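Local coordinates for protein SusD homolog (Bacteroides thetaiotaomicron VPI-5482, PDB 3IHV) that probably binds glycans at the bacterial cell surface as an outer-membrane SusD-family protein, helping to deliver them for uptake, at residues A[116-121]-A[171-176]; A[403-408]-A[417-422]. All blocks are in the same frame, centred on the assembly; numbering follows the deposited sequence.

Interaction 1: residues A[116-121]-A[171-176]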
loop_
_atom_site.group_PDB
_atom_site.type_symbol
_atom_site.label_atom_id
_atom_site.label_comp_id
_atom_site.label_asym_id
_atom_site.label_seq_id
_atom_site.Cartn_x
_atom_site.Cartn_y
_atom_site.Cartn_z
ATOM N N TYR A 116 -20.329 -11.648 5.737
ATOM C CA TYR A 116 -20.346 -10.747 4.593
ATOM C C TYR A 116 -20.562 -9.299 5.002
ATOM O O TYR A 116 -19.968 -8.404 4.384
ATOM C CB TYR A 116 -21.379 -11.176 3.523
ATOM C CG TYR A 116 -21.261 -12.580 2.990
ATOM C CD1 TYR A 116 -20.099 -13.326 3.121
ATOM C CD2 TYR A 116 -22.317 -13.150 2.317
ATOM C CE1 TYR A 116 -20.048 -14.614 2.631
ATOM C CE2 TYR A 116 -22.244 -14.398 1.792
ATOM C CZ TYR A 116 -21.110 -15.124 1.949
ATOM O OH TYR A 116 -21.095 -16.405 1.434
ATOM N N ILE A 117 -21.386 -9.066 6.042
ATOM C CA ILE A 117 -21.585 -7.748 6.613
ATOM C C ILE A 117 -20.256 -7.252 7.134
ATOM O O ILE A 117 -19.870 -6.103 6.888
ATOM C CB ILE A 117 -22.670 -7.755 7.738
ATOM C CG1 ILE A 117 -24.067 -7.933 7.111
ATOM C CG2 ILE A 117 -22.601 -6.458 8.592
ATOM C CD1 ILE A 117 -25.179 -8.383 8.108
ATOM N N ALA A 118 -19.535 -8.127 7.838
ATOM C CA ALA A 118 -18.240 -7.768 8.383
ATOM C C ALA A 118 -17.240 -7.401 7.278
ATOM O O ALA A 118 -16.452 -6.459 7.428
ATOM C CB ALA A 118 -17.694 -8.958 9.255
ATOM N N GLU A 119 -17.211 -8.187 6.205
ATOM C CA GLU A 119 -16.333 -7.930 5.044
ATOM C C GLU A 119 -16.648 -6.606 4.391
ATOM O O GLU A 119 -15.741 -5.837 4.082
ATOM C CB GLU A 119 -16.414 -9.049 4.006
ATOM C CG GLU A 119 -15.884 -10.376 4.508
ATOM C CD GLU A 119 -15.967 -11.440 3.445
ATOM O OE1 GLU A 119 -15.384 -11.205 2.356
ATOM O OE2 GLU A 119 -16.611 -12.501 3.671
ATOM N N ALA A 120 -17.920 -6.303 4.226
ATOM C CA ALA A 120 -18.311 -5.031 3.608
ATOM C C ALA A 120 -17.949 -3.862 4.480
ATOM O O ALA A 120 -17.533 -2.804 3.970
ATOM C CB ALA A 120 -19.841 -5.031 3.267
ATOM N N ARG A 121 -18.144 -4.003 5.784
ATOM C CA ARG A 121 -17.805 -2.956 6.722
ATOM C C ARG A 121 -16.288 -2.763 6.769
ATOM O O ARG A 121 -15.839 -1.617 6.900
ATOM C CB ARG A 121 -18.368 -3.235 8.129
ATOM C CG ARG A 121 -19.875 -3.160 8.209
ATOM C CD ARG A 121 -20.410 -3.116 9.646
ATOM N NE ARG A 121 -20.078 -1.855 10.315
ATOM C CZ ARG A 121 -20.509 -1.495 11.528
ATOM N NH1 ARG A 121 -21.280 -2.295 12.247
ATOM N NH2 ARG A 121 -20.152 -0.332 12.033
ATOM N N LEU A 171 -14.020 -2.519 14.103
ATOM C CA LEU A 171 -14.316 -3.231 15.351
ATOM C C LEU A 171 -15.376 -4.311 15.127
ATOM O O LEU A 171 -15.238 -5.428 15.667
ATOM C CB LEU A 171 -14.719 -2.298 16.510
ATOM C CG LEU A 171 -13.608 -1.493 17.158
ATOM C CD1 LEU A 171 -14.221 -0.467 18.179
ATOM C CD2 LEU A 171 -12.607 -2.429 17.856
ATOM N N TYR A 172 -16.422 -4.008 14.354
ATOM C CA TYR A 172 -17.400 -5.033 14.020
ATOM C C TYR A 172 -16.736 -6.205 13.256
ATOM O O TYR A 172 -16.977 -7.354 13.579
ATOM C CB TYR A 172 -18.530 -4.453 13.164
ATOM C CG TYR A 172 -19.613 -5.442 12.811
ATOM C CD1 TYR A 172 -19.485 -6.289 11.719
ATOM C CD2 TYR A 172 -20.796 -5.498 13.549
ATOM C CE1 TYR A 172 -20.504 -7.184 11.368
ATOM C CE2 TYR A 172 -21.817 -6.402 13.210
ATOM C CZ TYR A 172 -21.663 -7.222 12.116
ATOM O OH TYR A 172 -22.647 -8.096 11.794
ATOM N N ALA A 173 -15.874 -5.910 12.281
ATOM C CA ALA A 173 -15.200 -6.971 11.493
ATOM C C ALA A 173 -14.272 -7.803 12.396
ATOM O O ALA A 173 -14.225 -9.022 12.261
ATOM C CB ALA A 173 -14.463 -6.372 10.272
ATOM N N CYS A 174 -13.593 -7.159 13.344
ATOM C CA CYS A 174 -12.777 -7.881 14.314
ATOM C C CYS A 174 -13.631 -8.838 15.146
ATOM O O CYS A 174 -13.197 -9.945 15.459
ATOM C CB CYS A 174 -12.056 -6.936 15.282
ATOM S SG CYS A 174 -10.736 -5.942 14.489
ATOM N N ASP A 175 -14.823 -8.398 15.528
ATOM C CA ASP A 175 -15.699 -9.206 16.386
ATOM C C ASP A 175 -16.291 -10.382 15.621
ATOM O O ASP A 175 -16.387 -11.500 16.146
ATOM C CB ASP A 175 -16.880 -8.372 16.919
ATOM C CG ASP A 175 -16.483 -7.320 17.950
ATOM O OD1 ASP A 175 -15.374 -7.395 18.487
ATOM O OD2 ASP A 175 -17.312 -6.423 18.220
ATOM N N ILE A 176 -16.730 -10.134 14.396
ATOM C CA ILE A 176 -17.491 -11.146 13.650
ATOM C C ILE A 176 -16.673 -12.140 12.804
ATOM O O ILE A 176 -16.990 -13.311 12.790
ATOM C CB ILE A 176 -18.591 -10.456 12.796
ATOM C CG1 ILE A 176 -19.832 -10.180 13.656
ATOM C CG2 ILE A 176 -19.074 -11.347 11.620
ATOM C CD1 ILE A 176 -19.673 -9.321 14.857
#
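A118 meets A173 where two neighbouring helices of the TPR-like helical scaffold of the SusD fold run antiparallel. The pair illustrates how alanine lets helices come close: the segment axes approach to 8.3 Å at 147°, and the CA atoms of A118 and A173 lie 4.4 Å apart. No hydrogen bond links the two segments themselves, which meet by packing. The tight part is made of small groups. The CB of A173 presses on the carbonyl O of A118 at 3.5 Å, while the CB of A118 also touches the CG2 of I176. A173 rests on A198 of helix 195-210 as well, and I117 reaches back to L95 and I98 of helix 75-101.

The side nearer solvent is partly exposed and built from long side chains, though they touch just as closely. Y172 carries its ring across to the partner helix because its CG stands anti to the backbone N (chi1 -178°). One edge of the ring looks at the backbone of A118, with the CA in the ring plane, and the CG2 of I117 comes in obliquely near CE1 and OH. The two faces are covered differently. Over one, the CD of R121 makes a CH-pi contact 4.3 Å from the ring centroid; over the other lies the CD1 of I176, from the same helix as the tyrosine. R121 crosses the tyrosine side chain at about a right angle, its chain bent at chi3, and its NE joins the two helices by a salt bridge to D169, one turn before Y172. That bridge probably helps hold one guanidinium face over the CB of Y172, which sits toward its rim. The guanidinium plane is tilted 30° from the ring, its NH1 lying 3.5 Å from the CD2 of Y172.

Interaction 2: residues A[403-408]-A[417-422]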
loop_
_atom_site.group_PDB
_atom_site.type_symbol
_atom_site.label_atom_id
_atom_site.label_comp_id
_atom_site.label_asym_id
_atom_site.label_seq_id
_atom_site.Cartn_x
_atom_site.Cartn_y
_atom_site.Cartn_z
ATOM N N LEU A 403 4.311 -2.100 13.481
ATOM C CA LEU A 403 3.373 -1.141 14.095
ATOM C C LEU A 403 3.227 -1.389 15.583
ATOM O O LEU A 403 3.094 -0.440 16.381
ATOM C CB LEU A 403 1.987 -1.222 13.434
ATOM C CG LEU A 403 1.908 -0.678 12.009
ATOM C CD1 LEU A 403 0.564 -1.036 11.385
ATOM C CD2 LEU A 403 2.114 0.872 12.045
ATOM N N TYR A 404 3.187 -2.671 15.957
ATOM C CA TYR A 404 3.104 -3.052 17.355
ATOM C C TYR A 404 4.302 -2.503 18.130
ATOM O O TYR A 404 4.152 -1.840 19.167
ATOM C CB TYR A 404 3.018 -4.577 17.431
ATOM C CG TYR A 404 2.791 -5.202 18.799
ATOM C CD1 TYR A 404 1.979 -4.598 19.755
ATOM C CD2 TYR A 404 3.324 -6.456 19.096
ATOM C CE1 TYR A 404 1.753 -5.199 20.992
ATOM C CE2 TYR A 404 3.085 -7.060 20.310
ATOM C CZ TYR A 404 2.285 -6.433 21.253
ATOM O OH TYR A 404 2.057 -7.048 22.471
ATOM N N ALA A 405 5.499 -2.718 17.585
ATOM C CA ALA A 405 6.702 -2.216 18.215
ATOM C C ALA A 405 6.660 -0.704 18.300
ATOM O O ALA A 405 6.956 -0.133 19.374
ATOM C CB ALA A 405 7.947 -2.646 17.458
ATOM N N GLU A 406 6.282 -0.062 17.196
ATOM C CA GLU A 406 6.216 1.409 17.152
ATOM C C GLU A 406 5.254 1.947 18.208
ATOM O O GLU A 406 5.576 2.816 18.992
ATOM C CB GLU A 406 5.788 1.885 15.747
ATOM C CG GLU A 406 5.664 3.387 15.617
ATOM C CD GLU A 406 5.175 3.836 14.266
ATOM O OE1 GLU A 406 5.027 2.987 13.326
ATOM O OE2 GLU A 406 4.998 5.066 14.144
ATOM N N ALA A 407 4.048 1.392 18.224
ATOM C CA ALA A 407 2.993 1.891 19.130
ATOM C C ALA A 407 3.309 1.634 20.586
ATOM O O ALA A 407 3.053 2.504 21.454
ATOM C CB ALA A 407 1.609 1.260 18.757
ATOM N N LEU A 408 3.845 0.449 20.900
ATOM C CA LEU A 408 4.264 0.193 22.272
ATOM C C LEU A 408 5.273 1.237 22.746
ATOM O O LEU A 408 5.182 1.757 23.856
ATOM C CB LEU A 408 4.891 -1.196 22.404
ATOM C CG LEU A 408 3.910 -2.384 22.413
ATOM C CD1 LEU A 408 4.678 -3.690 22.230
ATOM C CD2 LEU A 408 3.160 -2.360 23.744
ATOM N N ALA A 417 9.877 -5.635 26.229
ATOM C CA ALA A 417 10.167 -6.930 25.647
ATOM C C ALA A 417 9.306 -7.239 24.446
ATOM O O ALA A 417 9.776 -7.791 23.450
ATOM C CB ALA A 417 10.051 -8.072 26.736
ATOM N N GLU A 418 8.022 -6.914 24.533
ATOM C CA GLU A 418 7.121 -7.208 23.430
ATOM C C GLU A 418 7.475 -6.393 22.199
ATOM O O GLU A 418 7.444 -6.907 21.073
ATOM C CB GLU A 418 5.675 -6.990 23.825
ATOM C CG GLU A 418 5.176 -8.053 24.752
ATOM C CD GLU A 418 5.738 -7.967 26.151
ATOM O OE1 GLU A 418 5.803 -6.851 26.759
ATOM O OE2 GLU A 418 6.107 -9.048 26.666
ATOM N N ALA A 419 7.858 -5.144 22.417
ATOM C CA ALA A 419 8.291 -4.281 21.308
ATOM C C ALA A 419 9.559 -4.853 20.644
ATOM O O ALA A 419 9.614 -4.990 19.426
ATOM C CB ALA A 419 8.524 -2.881 21.777
ATOM N N TYR A 420 10.542 -5.202 21.452
ATOM C CA TYR A 420 11.751 -5.816 20.929
ATOM C C TYR A 420 11.491 -7.135 20.209
ATOM O O TYR A 420 12.048 -7.395 19.151
ATOM C CB TYR A 420 12.760 -6.030 22.050
ATOM C CG TYR A 420 13.715 -4.886 22.247
ATOM C CD1 TYR A 420 14.755 -4.703 21.357
ATOM C CD2 TYR A 420 13.619 -4.028 23.341
ATOM C CE1 TYR A 420 15.669 -3.678 21.545
ATOM C CE2 TYR A 420 14.536 -3.021 23.538
ATOM C CZ TYR A 420 15.543 -2.847 22.621
ATOM O OH TYR A 420 16.475 -1.866 22.784
ATOM N N ASN A 421 10.638 -7.979 20.786
ATOM C CA ASN A 421 10.344 -9.264 20.174
ATOM C C ASN A 421 9.699 -9.105 18.804
ATOM O O ASN A 421 10.012 -9.867 17.881
ATOM C CB ASN A 421 9.474 -10.150 21.089
ATOM C CG ASN A 421 10.220 -10.664 22.318
ATOM O OD1 ASN A 421 11.454 -10.689 22.368
ATOM N ND2 ASN A 421 9.462 -11.083 23.325
ATOM N N ALA A 422 8.826 -8.107 18.668
ATOM C CA ALA A 422 8.095 -7.879 17.416
ATOM C C ALA A 422 9.046 -7.410 16.329
ATOM O O ALA A 422 9.089 -8.009 15.229
ATOM C CB ALA A 422 6.958 -6.867 17.626
#
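L408 and A405 pack against A419 in an antiparallel helical hairpin, a worked case of two consecutive helices brought together by small residues. The CA atoms of A405 and A419 are 4.0 Å apart, and the segment axes close to 8.0 Å. At this spacing side chain meets backbone: the CB of A405 touches the carbonyl O of A419 at 3.5 Å, and the CD1 of L408 lies against the N of A419. Y404 packs along the side of this alanine contact. With CG anti to the backbone N (chi1 -174°), its ring extends alongside the partner helix, where CD2 meets the CB of A422 at 3.9 Å and OH lies near the CB of E418; the two CB atoms lie obliquely to the ring. L408, one turn on in the same helix as Y404, lays its CD1 over one ring face, toward the rim.

Beyond this shell, D416 accepts a hydrogen bond from the N of A419 through OD1. F451 of helix 448-463 packs on both A405 and A419, while A227 and R228 of helix 219-232 touch Y404. E418 lends its aliphatic CB to the contact, but the chain bends at chi2 (72°) and turns the carboxylate from the partner helix. With no hydrogen bond between the segments, the contact depends on close shape fit, methyl groups against backbone N and O, rather than on directional bonds.

Overall arrangement
Interactions 1 and 2 come in series along the chain, the first in the N-terminal SusD-like region and the second in the C-terminal SusD region. Their centres are 26 Å apart, their nearest atoms are about 13 Å apart, and each centre lies about 21 Å from that of the chain. Interaction 1 joins helices 107-135 and 159-176, with much helix between its segments, whereas interaction 2 joins the consecutive helices 397-412 and 417-430. Helix 195-210 touches both neighbourhoods: C174, on segment 171-176, meets A198 and L199, and L403, on segment 403-408 but outside the contact itself, meets T203, K204 and A207. Alanine-based antiparallel pairing thus recurs in both regions of a single largely helical body.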